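Side-chain contacts in putative sugar binding protein (Bacteroides vulgatus ATCC 8482, PDB 3KEZ), which probably binds sugars at the outer membrane as a calcium-containing member of the SusD family of nutrient-binding proteins: residues K359-N362 / S363-R367; L379-E382 / N383-E387. One frame throughout, in Å; residues are numbered along the deposited sequence.

Overall arrangement
Interactions 1 and 2 are local side-chain contacts, the first within helix 354-368 and the second at the start of the next helix, 381-392, including the two residues before it. They come in series along the chain, residues 359-367 first and 379-387 second. Their centres are about 12 Å apart, on the same side of the chain's centre and within the part of the chain that belongs to the SusD family. The helices pack directly: Leu361 meets Leu379 and Glu387, while Ile364 and Val365 also lie against Glu387. Helix 337-350 touches both. Interaction 1 faces the loop that follows its helix, so together they frame the connection in this helical region, away from the calcium site.

Interaction 1. Residues K359-N362 / S363-R367; sequences KYLN and SIVQR
CG of Gln366 is anti to its carbonyl carbon and beside the backbone N (chi1 -65°) and the chain beyond is extended, while Asn362 has an intermediate chi1 of -131°; together these torsions lay one side-chain amide against the other, a turn apart on the helix. The planes are 23° apart and stacked, with Asn362 CG 3.8 Å from Gln366 CD. The two nitrogens, Asn362 ND2 and Gln366 NE2, approach to 3.7 Å, but each amide bonds elsewhere: Asn362 OD1 accepts from Val374 N, Asn362 ND2 bonds Ser373 OG, and Gln366 NE2 donates to Asn372 O. The pair thus grips the loop after the helix by three bonds. A leucine in place of Gln366 has no amide, and would probably leave Asn372 O without this donor and the Asn362 amide without its stacked partner, less firmly held. Underneath, Gln366 N donates to Asn362 O at 2.7 Å, with the methylenes of Gln366 packed beside the same oxygen.

On the buried side Val365 CG2 lies 3.4 Å from Leu361 O and reaches Leu361 CG at 4.3 Å. Val365 N bonds that same carbonyl oxygen, Leu361 O, at 3.0 Å and almost linearly. Two residues before Val365, Ser363 N makes two weak bonds, one to Lys359 O and one to Tyr360 O. The Leu361-Val365 and Asn362-Gln366 pairs are i to i+4 contacts typical of an alpha-helix, here helix 354-368, with Leu361 and Val365 packed on the adjoining helix 381-392 and the two amides holding the following loop, in the helical part of a SusD-family protein.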
loop_
_atom_site.group_PDB
_atom_site.type_symbol
_atom_site.label_atom_id
_atom_site.label_comp_id
_atom_site.label_asym_id
_atom_site.label_seq_id
_atom_site.Cartn_x
_atom_site.Cartn_y
_atom_site.Cartn_z
ATOM N N LYS A 359 11.510 17.724 12.296
ATOM C CA LYS A 359 12.649 17.283 11.481
ATOM C C LYS A 359 12.167 16.452 10.291
ATOM O O LYS A 359 12.428 16.774 9.119
ATOM C CB LYS A 359 13.621 16.476 12.334
ATOM C CG LYS A 359 14.926 16.058 11.594
ATOM C CD LYS A 359 15.676 14.956 12.368
ATOM C CE LYS A 359 16.371 13.926 11.419
ATOM N NZ LYS A 359 17.219 12.926 12.184
ATOM N N TYR A 360 11.408 15.399 10.576
ATOM C CA TYR A 360 11.010 14.472 9.509
ATOM C C TYR A 360 9.961 15.085 8.593
ATOM O O TYR A 360 10.038 14.965 7.355
ATOM C CB TYR A 360 10.569 13.133 10.096
ATOM C CG TYR A 360 11.740 12.359 10.671
ATOM C CD1 TYR A 360 12.692 11.793 9.814
ATOM C CD2 TYR A 360 11.898 12.153 12.038
ATOM C CE1 TYR A 360 13.745 11.071 10.292
ATOM C CE2 TYR A 360 13.001 11.418 12.532
ATOM C CZ TYR A 360 13.912 10.893 11.641
ATOM O OH TYR A 360 14.996 10.140 12.042
ATOM N N LEU A 361 9.015 15.814 9.166
ATOM C CA LEU A 361 7.987 16.377 8.341
ATOM C C LEU A 361 8.546 17.448 7.427
ATOM O O LEU A 361 8.107 17.560 6.288
ATOM C CB LEU A 361 6.832 16.905 9.170
ATOM C CG LEU A 361 5.579 17.006 8.342
ATOM C CD1 LEU A 361 5.056 15.595 8.025
ATOM C CD2 LEU A 361 4.551 17.826 9.073
ATOM N N ASN A 362 9.548 18.194 7.919
ATOM C CA ASN A 362 10.098 19.300 7.169
ATOM C C ASN A 362 10.783 18.814 5.886
ATOM O O ASN A 362 10.734 19.497 4.876
ATOM C CB ASN A 362 11.043 20.169 8.021
ATOM C CG ASN A 362 10.726 21.647 7.920
ATOM O OD1 ASN A 362 9.713 22.052 7.341
ATOM N ND2 ASN A 362 11.598 22.469 8.490
ATOM N N SER A 363 11.361 17.627 5.911
ATOM C CA SER A 363 11.979 17.059 4.732
ATOM C C SER A 363 10.927 16.880 3.601
ATOM O O SER A 363 11.214 17.184 2.442
ATOM C CB SER A 363 12.689 15.729 5.085
ATOM O OG SER A 363 13.893 15.967 5.818
ATOM N N ILE A 364 9.725 16.412 3.947
ATOM C CA ILE A 364 8.644 16.272 2.977
ATOM C C ILE A 364 8.116 17.640 2.531
ATOM O O ILE A 364 8.029 17.895 1.320
ATOM C CB ILE A 364 7.534 15.354 3.469
ATOM C CG1 ILE A 364 8.122 13.964 3.774
ATOM C CG2 ILE A 364 6.449 15.214 2.439
ATOM C CD1 ILE A 364 8.960 13.305 2.596
ATOM N N VAL A 365 7.751 18.488 3.495
ATOM C CA VAL A 365 7.311 19.873 3.240
ATOM C C VAL A 365 8.276 20.638 2.327
ATOM O O VAL A 365 7.867 21.175 1.310
ATOM C CB VAL A 365 7.200 20.665 4.533
ATOM C CG1 VAL A 365 7.038 22.147 4.227
ATOM C CG2 VAL A 365 6.055 20.104 5.389
ATOM N N GLN A 366 9.562 20.656 2.678
ATOM C CA GLN A 366 10.529 21.453 1.934
ATOM C C GLN A 366 10.894 20.862 0.557
ATOM O O GLN A 366 11.220 21.594 -0.352
ATOM C CB GLN A 366 11.774 21.758 2.783
ATOM C CG GLN A 366 11.354 22.644 3.959
ATOM C CD GLN A 366 12.460 23.120 4.832
ATOM O OE1 GLN A 366 13.442 22.420 5.017
ATOM N NE2 GLN A 366 12.295 24.323 5.414
ATOM N N ARG A 367 10.816 19.551 0.399
ATOM C CA ARG A 367 10.939 18.968 -0.949
ATOM C C ARG A 367 9.760 19.391 -1.882
ATOM O O ARG A 367 9.947 19.640 -3.088
ATOM C CB ARG A 367 11.077 17.447 -0.830
ATOM C CG ARG A 367 11.434 16.716 -2.116
ATOM C CD ARG A 367 10.207 16.300 -2.946
ATOM N NE ARG A 367 9.276 15.409 -2.245
ATOM C CZ ARG A 367 9.461 14.108 -2.022
ATOM N NH1 ARG A 367 10.567 13.470 -2.431
ATOM N NH2 ARG A 367 8.520 13.447 -1.385
#

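Interaction 2. Residues L379-E382 / N383-E387; sequences LTLE and NVLDE
A capping box opens helix 381-392, made by Thr380 at the N-cap and Asn383 three residues on. Thr380 OG1 accepts from Asn383 N at 3.0 Å, and Asn383 OD1 in return accepts from Thr380 N, also at 3.0 Å. OG1 is turned to Asn383 N by a chi1 of 71°, which places it between the backbone N and the carbonyl carbon of Thr380. The second bond is fairly straight at hydrogen, yet Thr380 N comes from above the carbonyl plane of the Asn383 amide, 55° out of it. The exchange supplies an acceptor to an amide N-H of the first turn, where no earlier helical carbonyl is available, and ties the side chain of Asn383 back over the N-cap residue. Leu379 CD2 lies 3.7 Å from Asn383 OD1, placing a methyl beside the amide oxygen.

Beyond the cap the regular pattern begins with Val384 N bonded to Thr380 O, followed by Leu385 N on Leu381 O. Leu381 and Leu385 pack at an angle to one another, Leu381 CG 3.9 Å from Leu385 CD1. On another side Glu382 and Asp386 point the same way, their carboxylates turned 74° apart. Glu382 OE2 stands 4.0 Å from Asp386 OD2, a like-charge approach probably eased by the salt bridge of Asp386 OD1 with Arg389.

Leu381, Val384 and Leu385 lean on helix 337-350, the two leucines also meeting Asn405 and Met407 of a loop, while Leu379 rests on Val358 and Leu361 of helix 354-368.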
loop_
_atom_site.group_PDB
_atom_site.type_symbol
_atom_site.label_atom_id
_atom_site.label_comp_id
_atom_site.label_asym_id
_atom_site.label_seq_id
_atom_site.Cartn_x
_atom_site.Cartn_y
_atom_site.Cartn_z
ATOM N N LEU A 379 3.348 20.402 16.057
ATOM C CA LEU A 379 2.671 19.583 15.067
ATOM C C LEU A 379 1.640 18.650 15.710
ATOM O O LEU A 379 1.875 18.090 16.784
ATOM C CB LEU A 379 3.668 18.794 14.210
ATOM C CG LEU A 379 4.559 19.582 13.227
ATOM C CD1 LEU A 379 5.506 18.585 12.605
ATOM C CD2 LEU A 379 3.758 20.273 12.177
ATOM N N THR A 380 0.495 18.526 15.029
ATOM C CA THR A 380 -0.612 17.639 15.416
ATOM C C THR A 380 -0.674 16.397 14.483
ATOM O O THR A 380 -0.093 16.372 13.390
ATOM C CB THR A 380 -1.944 18.402 15.327
ATOM O OG1 THR A 380 -2.233 18.613 13.945
ATOM C CG2 THR A 380 -1.848 19.765 16.064
ATOM N N LEU A 381 -1.375 15.353 14.900
ATOM C CA LEU A 381 -1.613 14.247 14.003
ATOM C C LEU A 381 -2.256 14.729 12.703
ATOM O O LEU A 381 -1.875 14.315 11.612
ATOM C CB LEU A 381 -2.491 13.180 14.669
ATOM C CG LEU A 381 -2.911 12.008 13.798
ATOM C CD1 LEU A 381 -1.682 11.232 13.305
ATOM C CD2 LEU A 381 -3.908 11.113 14.544
ATOM N N GLU A 382 -3.231 15.607 12.815
ATOM C CA GLU A 382 -3.922 16.085 11.626
ATOM C C GLU A 382 -2.969 16.796 10.650
ATOM O O GLU A 382 -3.127 16.668 9.451
ATOM C CB GLU A 382 -5.062 17.022 12.002
ATOM C CG GLU A 382 -5.738 17.618 10.793
ATOM C CD GLU A 382 -7.137 18.147 11.051
ATOM O OE1 GLU A 382 -7.580 18.244 12.213
ATOM O OE2 GLU A 382 -7.808 18.470 10.062
ATOM N N ASN A 383 -2.032 17.579 11.186
ATOM C CA ASN A 383 -0.992 18.247 10.383
ATOM C C ASN A 383 -0.208 17.206 9.583
ATOM O O ASN A 383 0.045 17.382 8.392
ATOM C CB ASN A 383 0.046 18.979 11.257
ATOM C CG ASN A 383 -0.482 20.215 11.984
ATOM O OD1 ASN A 383 0.186 20.681 12.907
ATOM N ND2 ASN A 383 -1.594 20.792 11.558
ATOM N N VAL A 384 0.185 16.121 10.259
ATOM C CA VAL A 384 0.954 15.077 9.622
ATOM C C VAL A 384 0.153 14.336 8.544
ATOM O O VAL A 384 0.641 14.144 7.415
ATOM C CB VAL A 384 1.599 14.108 10.628
ATOM C CG1 VAL A 384 2.266 12.966 9.888
ATOM C CG2 VAL A 384 2.625 14.835 11.496
ATOM N N LEU A 385 -1.072 13.970 8.867
ATOM C CA LEU A 385 -1.963 13.324 7.893
ATOM C C LEU A 385 -2.332 14.226 6.676
ATOM O O LEU A 385 -2.486 13.739 5.551
ATOM C CB LEU A 385 -3.204 12.816 8.592
ATOM C CG LEU A 385 -3.033 11.712 9.652
ATOM C CD1 LEU A 385 -4.355 11.314 10.264
ATOM C CD2 LEU A 385 -2.258 10.476 9.090
ATOM N N ASP A 386 -2.454 15.524 6.908
ATOM C CA ASP A 386 -2.623 16.470 5.826
ATOM C C ASP A 386 -1.433 16.578 4.877
ATOM O O ASP A 386 -1.636 16.705 3.691
ATOM C CB ASP A 386 -3.024 17.842 6.335
ATOM C CG ASP A 386 -4.516 17.909 6.664
ATOM O OD1 ASP A 386 -5.250 16.928 6.382
ATOM O OD2 ASP A 386 -4.919 18.905 7.283
ATOM N N GLU A 387 -0.201 16.501 5.393
ATOM C CA GLU A 387 0.946 16.312 4.523
ATOM C C GLU A 387 0.947 14.925 3.832
ATOM O O GLU A 387 1.185 14.821 2.616
ATOM C CB GLU A 387 2.238 16.526 5.287
ATOM C CG GLU A 387 3.490 16.698 4.401
ATOM C CD GLU A 387 3.440 17.919 3.505
ATOM O OE1 GLU A 387 2.779 18.915 3.860
ATOM O OE2 GLU A 387 4.083 17.887 2.438
#